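Local coordinates for protein transglutaminase elicitor (Phytophthora sojae, PDB 3TW5) that probably catalyses protein cross-linking between glutamine and lysine side chains and probably acts as a molecular pattern sensed by plant innate immunity, at residues A[303-307]-A[319-325]; A[139-143]-A[287-291]; A[76-80]-A[112-116]; A[83-87]-A[109-113]; A[11-15]-A[334-338]. The protein carries 1 engineered substitution. All blocks are in the same frame, centred on the assembly; numbering follows the deposited sequence.

Contact 1 (A[303-307]-A[319-325]); sequences YYYYL and GEWVYGS
Tyr306 and Trp321 face each other across a beta hairpin, formed by strands 299-310 and 316-321 within the large antiparallel sheet of this transglutaminase. They are a non-hydrogen-bonded pair, and the next pair, Leu307 with Glu320, is hydrogen-bonded in both directions, Leu307 N lying 2.9 Å from Glu320 O. One residue past Trp321 the backbone still holds on, Val322 N giving a bond of 3.0 Å to Tyr305 O. A type I' turn from Val322 to Ser325 then folds the chain back over Tyr305.

The rings of Tyr306 and Trp321 run side by side in the same direction but with planes 80° apart, and Tyr306 CD1 comes 3.7 Å from Trp321 CZ3. With chi1 of Tyr306 at 46°, its CG lies between the backbone N and the carbonyl carbon, and its hydroxyl bonds to His206 and Ser275; the indole NE1 is taken up by Leu200 O. Tyr304 adds its CB at the indole edge, 4.1 Å from Trp321 CZ3. Leu307, on the face opposite Tyr306, crosses Val322 at about a right angle, and both touch Phe255 of helix 248-256. Tyr305 lays its CB 3.8 Å from Val322 CG2, while its ring receives the edge of Tyr323 in a T-shaped pair with centroids 5.8 Å apart. At the last residue of the turn, Ser325 OG takes a weak bond of 3.4 Å from Tyr305 N, and the same oxygen also lies at the edge of the Tyr304 ring.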
# COMPACT_ATOMS: atom_id res chain seq x y z
N TYR A 303 15.54 0.42 -6.05
CA TYR A 303 16.12 1.45 -6.90
C TYR A 303 15.40 1.50 -8.24
O TYR A 303 14.90 0.48 -8.73
CB TYR A 303 17.62 1.21 -7.11
CG TYR A 303 18.46 1.47 -5.89
CD1 TYR A 303 18.76 2.76 -5.48
CD2 TYR A 303 18.96 0.41 -5.13
CE1 TYR A 303 19.54 3.00 -4.36
CE2 TYR A 303 19.74 0.63 -4.00
CZ TYR A 303 20.03 1.93 -3.62
OH TYR A 303 20.80 2.15 -2.50
N TYR A 304 15.33 2.69 -8.81
CA TYR A 304 14.75 2.90 -10.13
C TYR A 304 15.68 3.78 -10.95
O TYR A 304 16.23 4.76 -10.46
CB TYR A 304 13.36 3.52 -10.03
CG TYR A 304 12.38 2.66 -9.26
CD1 TYR A 304 11.87 1.48 -9.82
CD2 TYR A 304 11.96 3.02 -7.98
CE1 TYR A 304 10.98 0.69 -9.12
CE2 TYR A 304 11.06 2.23 -7.27
CZ TYR A 304 10.57 1.07 -7.85
OH TYR A 304 9.68 0.28 -7.15
N TYR A 305 15.84 3.40 -12.21
CA TYR A 305 16.77 4.06 -13.11
C TYR A 305 15.99 4.56 -14.32
O TYR A 305 15.27 3.80 -14.96
CB TYR A 305 17.87 3.08 -13.55
CG TYR A 305 18.40 2.22 -12.42
CD1 TYR A 305 19.48 2.64 -11.64
CD2 TYR A 305 17.81 0.99 -12.11
CE1 TYR A 305 19.96 1.85 -10.60
CE2 TYR A 305 18.28 0.20 -11.07
CZ TYR A 305 19.35 0.64 -10.32
OH TYR A 305 19.82 -0.15 -9.29
N TYR A 306 16.14 5.85 -14.61
CA TYR A 306 15.42 6.47 -15.70
C TYR A 306 16.10 7.71 -16.25
O TYR A 306 16.85 8.39 -15.55
CB TYR A 306 13.97 6.79 -15.29
CG TYR A 306 13.81 7.46 -13.94
CD1 TYR A 306 13.66 6.70 -12.77
CD2 TYR A 306 13.79 8.85 -13.82
CE1 TYR A 306 13.51 7.31 -11.53
CE2 TYR A 306 13.63 9.47 -12.58
CZ TYR A 306 13.49 8.69 -11.44
OH TYR A 306 13.34 9.30 -10.22
N LEU A 307 15.86 7.97 -17.53
CA LEU A 307 16.27 9.22 -18.16
C LEU A 307 15.10 10.19 -18.08
O LEU A 307 13.99 9.86 -18.49
CB LEU A 307 16.62 8.99 -19.64
CG LEU A 307 17.86 8.18 -20.04
CD1 LEU A 307 17.82 7.90 -21.54
CD2 LEU A 307 19.15 8.90 -19.66
N GLY A 319 10.19 11.28 -20.01
CA GLY A 319 11.14 10.34 -19.45
C GLY A 319 11.10 8.97 -20.11
O GLY A 319 10.21 8.69 -20.91
N GLU A 320 12.08 8.14 -19.77
CA GLU A 320 12.17 6.76 -20.24
C GLU A 320 12.80 5.88 -19.17
O GLU A 320 13.79 6.27 -18.56
CB GLU A 320 13.00 6.67 -21.52
CG GLU A 320 12.31 7.15 -22.80
CD GLU A 320 11.19 6.23 -23.27
OE1 GLU A 320 11.19 5.03 -22.90
OE2 GLU A 320 10.31 6.70 -24.02
N TRP A 321 12.23 4.70 -18.94
CA TRP A 321 12.80 3.74 -18.00
C TRP A 321 14.03 3.05 -18.60
O TRP A 321 14.04 2.73 -19.79
CB TRP A 321 11.77 2.67 -17.61
CG TRP A 321 10.55 3.18 -16.89
CD1 TRP A 321 9.30 3.30 -17.41
CD2 TRP A 321 10.47 3.61 -15.53
NE1 TRP A 321 8.44 3.78 -16.45
CE2 TRP A 321 9.13 3.98 -15.29
CE3 TRP A 321 11.40 3.73 -14.48
CZ2 TRP A 321 8.69 4.46 -14.05
CZ3 TRP A 321 10.96 4.20 -13.25
CH2 TRP A 321 9.62 4.57 -13.05
N VAL A 322 15.05 2.82 -17.78
CA VAL A 322 16.28 2.13 -18.22
C VAL A 322 16.72 1.08 -17.19
O VAL A 322 16.10 0.94 -16.14
CB VAL A 322 17.45 3.12 -18.50
CG1 VAL A 322 17.10 4.10 -19.62
CG2 VAL A 322 17.87 3.87 -17.23
N TYR A 323 17.79 0.35 -17.52
CA TYR A 323 18.43 -0.62 -16.61
C TYR A 323 17.48 -1.62 -15.95
O TYR A 323 17.61 -1.92 -14.76
CB TYR A 323 19.27 0.09 -15.53
CG TYR A 323 20.64 0.56 -15.95
CD1 TYR A 323 21.37 -0.12 -16.93
CD2 TYR A 323 21.23 1.67 -15.35
CE1 TYR A 323 22.64 0.31 -17.32
CE2 TYR A 323 22.50 2.11 -15.72
CZ TYR A 323 23.20 1.42 -16.71
OH TYR A 323 24.46 1.84 -17.08
N GLY A 324 16.52 -2.13 -16.71
CA GLY A 324 15.63 -3.17 -16.20
C GLY A 324 14.54 -2.67 -15.26
O GLY A 324 13.77 -3.47 -14.73
N SER A 325 14.50 -1.36 -15.03
CA SER A 325 13.33 -0.72 -14.42
C SER A 325 12.25 -0.54 -15.49
O SER A 325 11.21 0.06 -15.25
CB SER A 325 13.69 0.63 -13.78
OG SER A 325 14.24 0.45 -12.49

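Contact 2 (A[139-143]-A[287-291]); sequences TEPKC and GGLVS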
# COMPACT_ATOMS: atom_id res chain seq x y z
N THR A 139 -3.34 6.91 13.12
CA THR A 139 -2.28 6.86 14.12
C THR A 139 -2.12 5.42 14.61
O THR A 139 -3.12 4.75 14.89
CB THR A 139 -2.60 7.77 15.33
OG1 THR A 139 -2.89 9.09 14.88
CG2 THR A 139 -1.44 7.82 16.31
N GLU A 140 -0.88 4.94 14.69
CA GLU A 140 -0.61 3.56 15.07
C GLU A 140 -1.06 3.24 16.50
O GLU A 140 -0.79 4.02 17.41
CB GLU A 140 0.88 3.23 14.92
CG GLU A 140 1.19 1.75 15.13
CD GLU A 140 2.67 1.44 15.17
OE1 GLU A 140 3.08 0.39 14.62
OE2 GLU A 140 3.44 2.25 15.75
N PRO A 141 -1.75 2.10 16.68
CA PRO A 141 -2.01 1.58 18.02
C PRO A 141 -0.69 1.31 18.74
O PRO A 141 0.20 0.67 18.17
CB PRO A 141 -2.73 0.25 17.75
CG PRO A 141 -3.31 0.40 16.41
CD PRO A 141 -2.38 1.27 15.64
N LYS A 142 -0.56 1.82 19.96
CA LYS A 142 0.70 1.69 20.70
C LYS A 142 0.66 0.56 21.73
O LYS A 142 1.48 -0.36 21.68
CB LYS A 142 1.09 3.02 21.36
CG LYS A 142 2.59 3.16 21.59
CD LYS A 142 2.91 4.14 22.72
CE LYS A 142 2.88 5.60 22.26
NZ LYS A 142 3.03 6.53 23.41
N CYS A 143 -0.30 0.63 22.65
CA CYS A 143 -0.37 -0.34 23.75
C CYS A 143 -1.80 -0.87 23.96
O CYS A 143 -2.76 -0.23 23.51
CB CYS A 143 0.22 0.28 25.03
SG CYS A 143 -0.74 1.64 25.72
N GLY A 287 2.53 -4.54 19.07
CA GLY A 287 3.11 -3.36 19.69
C GLY A 287 3.15 -2.16 18.77
O GLY A 287 2.91 -2.28 17.56
N GLY A 288 3.46 -1.00 19.35
CA GLY A 288 3.59 0.24 18.58
C GLY A 288 4.95 0.32 17.92
O GLY A 288 5.90 0.85 18.50
N LEU A 289 5.03 -0.21 16.70
CA LEU A 289 6.29 -0.32 15.96
C LEU A 289 6.92 1.02 15.56
O LEU A 289 8.14 1.13 15.45
CB LEU A 289 6.10 -1.20 14.72
CG LEU A 289 5.50 -2.59 14.90
CD1 LEU A 289 5.08 -3.16 13.55
CD2 LEU A 289 6.46 -3.55 15.60
N VAL A 290 6.08 2.03 15.34
CA VAL A 290 6.56 3.35 14.91
C VAL A 290 7.21 4.12 16.07
O VAL A 290 8.32 4.64 15.92
CB VAL A 290 5.45 4.19 14.22
CG1 VAL A 290 5.91 5.62 13.97
CG2 VAL A 290 5.03 3.53 12.91
N SER A 291 6.52 4.19 17.21
CA SER A 291 7.05 4.89 18.39
C SER A 291 8.24 4.17 19.02
O SER A 291 9.02 4.78 19.76
CB SER A 291 5.95 5.14 19.43
OG SER A 291 5.49 3.92 19.99
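Glu140 reaches across to the backbone amides of Leu289 and Val290, and this carboxylate makes up the compact half of the contact. Val290 N bonds to Glu140 OE2 at 2.7 Å, a fairly straight link (160°) that uses the syn lone pair. Leu289 N reaches Glu140 OE1 at 2.9 Å, but at 127° this second bond is weak. The acid gets there on an extended chain, its CG anti to the backbone N (chi1 -173°), crossing the Leu289 side chain at about a right angle. Val290 CG2 rests 3.5 Å from Glu140 OE2.

The arrangement sets a carboxylate against amides at the start of the short, weakly bonded helix 289-292. Together with the salt bridge from Lys158 to OE1, these donors would be expected to favour the charged form of Glu140. Just before the helix, Gly288 sits at the centre of an inverse gamma turn and, having no side chain, lies close against the 139-143 backbone: its CA makes a CH...O contact of 3.4 Å with Pro141 O.

The solvent side is looser. The Lys142 chain runs past Ser291, with Lys142 CG 3.4 Å from Ser291 OG, the oxygen returning a weak bond to Gly288 O. Inward of this edge, Pro141 packs on helices 154-167 and 352-364. At the end of the segment, Cys143 is disulfide-bonded to Cys365.

Contact 3 (A[76-80]-A[112-116]); sequences MDAVS and RTGKT
The guanidinium of Arg112 carries Ser80 on one face, with CB 3.6 Å above the plane and over its centre, and meets Asp77 at its edge. This salt bridge joins helix 72-82 to the connection of a beta hairpin, the link between strands 107-110 and 118-122, where residues 112-115 form a type II beta turn. The contact lies at the surface.

Arg112 grips Asp77 end-on with both terminal nitrogens, yet both bonds go to the same oxygen: NH1 is 2.7 Å and NH2 2.9 Å from Asp77 OD2. That oxygen lies close to the guanidinium plane. Seen from the acid the two donors differ, NH2 coming in nearly in line with the C-O bond and NH1 from well above the carboxylate plane. The planes of the two groups are 77° apart. A bend at chi3 (71°) brings the guanidinium of the arginine round to Asp77.

Further acids surround the same cation, since Asp47 pairs with NE and Asp86 also binds NH1; such a cluster would be expected to hold the arginine charged. Asp47 accepts from Ser80 OG as well, helping to position the serine against the guanidinium face. Ser80 OG also touches the aliphatic part of the arginine, 3.4 Å from Arg112 CD. On the exposed flank of the turn, Lys115 stretches back toward the helix without closing a salt bridge, its NZ stopping 4.4 Å from Asp77 OD2.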
# COMPACT_ATOMS: atom_id res chain seq x y z
N MET A 76 -18.12 -13.83 12.98
CA MET A 76 -16.98 -14.43 12.31
C MET A 76 -17.40 -15.03 10.96
O MET A 76 -16.62 -15.00 10.00
CB MET A 76 -16.32 -15.50 13.18
CG MET A 76 -15.70 -14.98 14.49
SD MET A 76 -14.41 -16.03 15.19
CE MET A 76 -15.21 -17.64 15.23
N ASP A 77 -18.62 -15.55 10.90
CA ASP A 77 -19.17 -16.07 9.65
C ASP A 77 -19.40 -14.96 8.64
O ASP A 77 -19.23 -15.16 7.43
CB ASP A 77 -20.47 -16.84 9.89
CG ASP A 77 -20.25 -18.22 10.49
OD1 ASP A 77 -21.24 -18.85 10.90
OD2 ASP A 77 -19.08 -18.67 10.57
N ALA A 78 -19.78 -13.78 9.14
CA ALA A 78 -19.96 -12.60 8.30
C ALA A 78 -18.63 -12.16 7.72
O ALA A 78 -18.53 -11.87 6.52
CB ALA A 78 -20.58 -11.48 9.10
N VAL A 79 -17.60 -12.13 8.57
CA VAL A 79 -16.24 -11.82 8.16
C VAL A 79 -15.78 -12.78 7.06
O VAL A 79 -15.23 -12.36 6.05
CB VAL A 79 -15.26 -11.87 9.36
CG1 VAL A 79 -13.81 -11.84 8.91
CG2 VAL A 79 -15.54 -10.72 10.31
N SER A 80 -16.05 -14.07 7.25
CA SER A 80 -15.63 -15.09 6.30
C SER A 80 -16.36 -15.02 4.96
O SER A 80 -15.78 -15.29 3.91
CB SER A 80 -15.76 -16.48 6.92
OG SER A 80 -15.12 -17.45 6.10
N ARG A 112 -11.41 -23.35 7.47
CA ARG A 112 -11.73 -22.53 8.63
C ARG A 112 -11.50 -23.30 9.94
O ARG A 112 -11.41 -24.52 9.94
CB ARG A 112 -13.19 -22.06 8.58
CG ARG A 112 -13.49 -21.06 7.47
CD ARG A 112 -14.91 -20.53 7.59
NE ARG A 112 -15.06 -19.64 8.74
CZ ARG A 112 -16.22 -19.24 9.24
NH1 ARG A 112 -17.36 -19.63 8.69
NH2 ARG A 112 -16.25 -18.43 10.29
N THR A 113 -11.39 -22.55 11.03
CA THR A 113 -11.22 -23.14 12.36
C THR A 113 -12.52 -23.83 12.79
O THR A 113 -13.57 -23.20 12.86
CB THR A 113 -10.84 -22.06 13.40
OG1 THR A 113 -9.80 -21.23 12.87
CG2 THR A 113 -10.38 -22.69 14.70
N GLY A 114 -12.42 -25.13 13.05
CA GLY A 114 -13.59 -25.92 13.43
C GLY A 114 -14.15 -26.74 12.28
O GLY A 114 -14.77 -27.79 12.50
N LYS A 115 -13.93 -26.26 11.06
CA LYS A 115 -14.36 -26.96 9.85
C LYS A 115 -13.40 -28.09 9.49
O LYS A 115 -12.28 -28.16 10.01
CB LYS A 115 -14.53 -25.99 8.68
CG LYS A 115 -15.95 -25.47 8.48
CD LYS A 115 -16.34 -24.41 9.50
CE LYS A 115 -17.79 -23.98 9.32
NZ LYS A 115 -18.20 -22.95 10.32
N THR A 116 -13.83 -28.97 8.59
CA THR A 116 -13.06 -30.15 8.20
C THR A 116 -12.62 -30.12 6.73
O THR A 116 -11.67 -30.81 6.35
CB THR A 116 -13.83 -31.46 8.54
OG1 THR A 116 -13.08 -32.60 8.08
CG2 THR A 116 -15.23 -31.48 7.92

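Contact 4 (A[83-87]-A[109-113]); sequences NGIDS and CSIRT
Ile85 packs against the chain as it leaves strand 107-110, touching both Ser110 and Arg112. Its CD1 lies 3.6 Å from the Arg112 backbone N and 3.7 Å from Arg112 CG, the two side chains sliding past each other in opposite directions. The other parts of the isoleucine serve Ser110, CG1 approaching Ser110 CB at 3.8 Å and CG2 the carbonyl oxygen of Ser110 at 3.6 Å. Next to this apolar patch Asp86 crosses the arginine, its OD2 2.9 Å from Arg112 NH1. The hydrogen bond within this salt bridge is weak, 120° at the hydrogen, and the carboxylate and guanidinium planes are 84° apart.

Behind these residues the loop is held by backbone and side-chain bonds. Gly84 O accepts from both Ser87 N and Ser87 OG, the latter at 2.6 Å, while Ile85 N binds the Asp47 carboxylate and Asp86 N the Ser80 hydroxyl. Ser110 OG turns back to Ser108 O.

The loop thus runs from the end of helix 72-82 along the small three-stranded sheet: Ile85 also reaches Tyr119 and Ile121 on strand 118-122, and the disulfide Cys94-Cys109 ties strand 107-110 to strand 93-94.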
# COMPACT_ATOMS: atom_id res chain seq x y z
N ASN A 83 -14.94 -11.54 3.34
CA ASN A 83 -13.49 -11.35 3.22
C ASN A 83 -12.64 -12.60 3.44
O ASN A 83 -11.48 -12.64 3.03
CB ASN A 83 -13.04 -10.25 4.18
CG ASN A 83 -13.60 -8.89 3.82
OD1 ASN A 83 -14.62 -8.46 4.36
ND2 ASN A 83 -12.95 -8.21 2.88
N GLY A 84 -13.22 -13.62 4.07
CA GLY A 84 -12.48 -14.82 4.45
C GLY A 84 -12.64 -16.00 3.51
O GLY A 84 -12.85 -15.83 2.31
N ILE A 85 -12.54 -17.20 4.07
CA ILE A 85 -12.59 -18.45 3.31
C ILE A 85 -13.95 -18.66 2.61
O ILE A 85 -14.00 -19.07 1.45
CB ILE A 85 -12.19 -19.67 4.19
CG1 ILE A 85 -10.69 -19.63 4.50
CG2 ILE A 85 -12.56 -21.00 3.53
CD1 ILE A 85 -10.25 -20.46 5.68
N ASP A 86 -15.03 -18.35 3.32
CA ASP A 86 -16.39 -18.53 2.78
C ASP A 86 -16.71 -17.62 1.59
O ASP A 86 -17.67 -17.87 0.87
CB ASP A 86 -17.44 -18.36 3.88
CG ASP A 86 -17.61 -19.61 4.73
OD1 ASP A 86 -17.33 -20.73 4.23
OD2 ASP A 86 -18.04 -19.49 5.89
N SER A 87 -15.89 -16.59 1.39
CA SER A 87 -16.05 -15.69 0.25
C SER A 87 -15.62 -16.33 -1.08
O SER A 87 -15.84 -15.75 -2.14
CB SER A 87 -15.29 -14.38 0.48
OG SER A 87 -13.89 -14.55 0.34
N CYS A 109 -4.97 -25.08 0.08
CA CYS A 109 -6.22 -25.52 0.68
C CYS A 109 -6.47 -24.79 1.98
O CYS A 109 -5.67 -24.85 2.91
CB CYS A 109 -6.26 -27.03 0.90
SG CYS A 109 -7.91 -27.62 1.35
N SER A 110 -7.60 -24.08 2.02
CA SER A 110 -7.95 -23.19 3.12
C SER A 110 -9.17 -23.70 3.87
O SER A 110 -10.28 -23.72 3.33
CB SER A 110 -8.19 -21.78 2.59
OG SER A 110 -7.16 -21.38 1.70
N ILE A 111 -8.95 -24.11 5.12
CA ILE A 111 -10.00 -24.64 5.97
C ILE A 111 -10.17 -23.74 7.19
O ILE A 111 -9.20 -23.40 7.86
CB ILE A 111 -9.70 -26.10 6.41
CG1 ILE A 111 -9.56 -27.01 5.19
CG2 ILE A 111 -10.79 -26.63 7.34
CD1 ILE A 111 -8.82 -28.31 5.46
N ARG A 112 -11.41 -23.35 7.47
CA ARG A 112 -11.73 -22.53 8.63
C ARG A 112 -11.50 -23.30 9.94
O ARG A 112 -11.41 -24.52 9.94
CB ARG A 112 -13.19 -22.06 8.58
CG ARG A 112 -13.49 -21.06 7.47
CD ARG A 112 -14.91 -20.53 7.59
NE ARG A 112 -15.06 -19.64 8.74
CZ ARG A 112 -16.22 -19.24 9.24
NH1 ARG A 112 -17.36 -19.63 8.69
NH2 ARG A 112 -16.25 -18.43 10.29
N THR A 113 -11.39 -22.55 11.03
CA THR A 113 -11.22 -23.14 12.36
C THR A 113 -12.52 -23.83 12.79
O THR A 113 -13.57 -23.20 12.86
CB THR A 113 -10.84 -22.06 13.40
OG1 THR A 113 -9.80 -21.23 12.87
CG2 THR A 113 -10.38 -22.69 14.70

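Contact 5 (A[11-15]-A[334-338]); sequences LEAYF and WLPKA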
# COMPACT_ATOMS: atom_id res chain seq x y z
N LEU A 11 -3.67 15.69 -9.07
CA LEU A 11 -2.87 16.03 -7.89
C LEU A 11 -3.00 17.51 -7.52
O LEU A 11 -3.19 17.85 -6.35
CB LEU A 11 -1.39 15.67 -8.12
CG LEU A 11 -0.99 14.19 -8.18
CD1 LEU A 11 0.46 14.07 -8.58
CD2 LEU A 11 -1.25 13.48 -6.87
N GLU A 12 -2.90 18.38 -8.53
CA GLU A 12 -2.97 19.83 -8.33
C GLU A 12 -4.33 20.26 -7.80
O GLU A 12 -4.42 21.21 -7.02
CB GLU A 12 -2.62 20.57 -9.62
CG GLU A 12 -1.13 20.55 -9.97
CD GLU A 12 -0.78 21.28 -11.26
OE1 GLU A 12 0.41 21.62 -11.44
OE2 GLU A 12 -1.68 21.53 -12.09
N ALA A 13 -5.38 19.55 -8.22
CA ALA A 13 -6.73 19.77 -7.71
C ALA A 13 -6.85 19.39 -6.24
O ALA A 13 -7.38 20.16 -5.44
CB ALA A 13 -7.74 19.01 -8.54
N TYR A 14 -6.34 18.21 -5.89
CA TYR A 14 -6.40 17.72 -4.51
C TYR A 14 -5.56 18.56 -3.55
O TYR A 14 -6.01 18.84 -2.44
CB TYR A 14 -5.98 16.24 -4.43
CG TYR A 14 -5.89 15.71 -3.01
CD1 TYR A 14 -4.66 15.32 -2.47
CD2 TYR A 14 -7.02 15.63 -2.20
CE1 TYR A 14 -4.57 14.85 -1.16
CE2 TYR A 14 -6.94 15.16 -0.89
CZ TYR A 14 -5.72 14.77 -0.38
OH TYR A 14 -5.65 14.31 0.91
N PHE A 15 -4.36 18.95 -3.96
CA PHE A 15 -3.46 19.70 -3.10
C PHE A 15 -3.71 21.21 -3.13
O PHE A 15 -3.26 21.94 -2.25
CB PHE A 15 -2.00 19.39 -3.42
CG PHE A 15 -1.55 18.04 -2.93
CD1 PHE A 15 -1.31 17.82 -1.58
CD2 PHE A 15 -1.35 17.00 -3.83
CE1 PHE A 15 -0.89 16.57 -1.12
CE2 PHE A 15 -0.93 15.75 -3.38
CZ PHE A 15 -0.70 15.54 -2.03
N TRP A 334 -1.59 6.07 -5.65
CA TRP A 334 -2.84 6.67 -5.16
C TRP A 334 -2.77 7.16 -3.72
O TRP A 334 -2.04 6.61 -2.91
CB TRP A 334 -4.03 5.74 -5.38
CG TRP A 334 -3.95 4.41 -4.68
CD1 TRP A 334 -3.30 3.29 -5.11
CD2 TRP A 334 -4.57 4.05 -3.44
NE1 TRP A 334 -3.47 2.27 -4.22
CE2 TRP A 334 -4.25 2.70 -3.18
CE3 TRP A 334 -5.37 4.74 -2.52
CZ2 TRP A 334 -4.69 2.03 -2.04
CZ3 TRP A 334 -5.81 4.07 -1.38
CH2 TRP A 334 -5.47 2.73 -1.15
N LEU A 335 -3.55 8.20 -3.43
CA LEU A 335 -3.65 8.76 -2.08
C LEU A 335 -5.08 8.66 -1.57
O LEU A 335 -6.02 8.94 -2.32
CB LEU A 335 -3.22 10.23 -2.06
CG LEU A 335 -1.90 10.68 -2.69
CD1 LEU A 335 -2.09 11.00 -4.17
CD2 LEU A 335 -1.38 11.89 -1.96
N PRO A 336 -5.26 8.26 -0.30
CA PRO A 336 -6.57 8.38 0.32
C PRO A 336 -6.85 9.83 0.72
O PRO A 336 -6.04 10.43 1.43
CB PRO A 336 -6.46 7.47 1.55
CG PRO A 336 -5.02 7.45 1.88
CD PRO A 336 -4.28 7.59 0.58
N LYS A 337 -7.96 10.38 0.25
CA LYS A 337 -8.32 11.78 0.50
C LYS A 337 -8.53 12.07 1.98
O LYS A 337 -8.05 13.08 2.49
CB LYS A 337 -9.58 12.17 -0.28
CG LYS A 337 -9.37 12.44 -1.76
CD LYS A 337 -10.60 13.13 -2.34
CE LYS A 337 -10.48 13.33 -3.84
NZ LYS A 337 -11.63 14.11 -4.39
N ALA A 338 -9.25 11.17 2.66
CA ALA A 338 -9.57 11.32 4.07
C ALA A 338 -9.97 9.98 4.68
O ALA A 338 -10.17 9.00 3.96
CB ALA A 338 -10.70 12.34 4.26
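Tyr14 OH donates a hydrogen bond of 3.1 Å to the backbone O of Lys337, the polar link between the N-terminal helix and the residue just after strand 333-336. The hydroxyl approaches well to the side of the carbonyl, at a C=O...donor angle of 114°, and slightly tilted from its plane. Having CG anti to the backbone N (chi1 174°) directs the tyrosine ring from the helix toward residue 337. There the ring and the extended lysine chain run past each other in opposite directions, with Tyr14 CE2 3.7 Å from Lys337 CG. Lys337 is exposed, so this end of the contact borders solvent.

Back along the strand the contact becomes apolar, with Leu11 and Leu335 buried. Leu335 divides its two methyl groups between two helix residues: CD1 meets Leu11 CD2 at 3.8 Å, and CD2 meets Phe15 CZ at 3.7 Å. The two leucines cross at about a right angle, whereas Phe15 comes to Leu335 from the opposite direction with its ring oblique to the methyl. Tyr14 CD1 lies 3.8 Å above the plane of the Phe15 ring, over its centre.

Helix 5-15 therefore covers the face of the sheet that carries Leu335; the axes of segments 11-15 and 334-336 are 11.5 Å apart at closest and run 20° from parallel. Leu11 and Phe15 also touch helix 202-215, Leu335 and Tyr14 reach Val173 on the neighbouring strand 172-175, and Trp334 and Pro336 point away from helix 5-15, to pack on helix 128-137.

Overall arrangement
Contact 5 joins the N-terminal helix to a strand near the C-terminal end and encloses the other four along the chain. Contacts 3 and 4 come first inside that loop; they share Arg112 and Thr113, lie about 6 Å apart between centres, and together attach the small disulfide-bonded sheet to helix 72-82 and the loop that follows it. Contact 2 follows, and then contact 1, with centres about 36 Å apart. Contacts 1 and 5 both reach the large antiparallel sheet, their centres about 26 Å apart. Contact 1 is on the opposite side of the chain's centre from contacts 2, 3 and 4, the farthest being contact 3 at about 46 Å. The five therefore join separate parts of an elongated molecule.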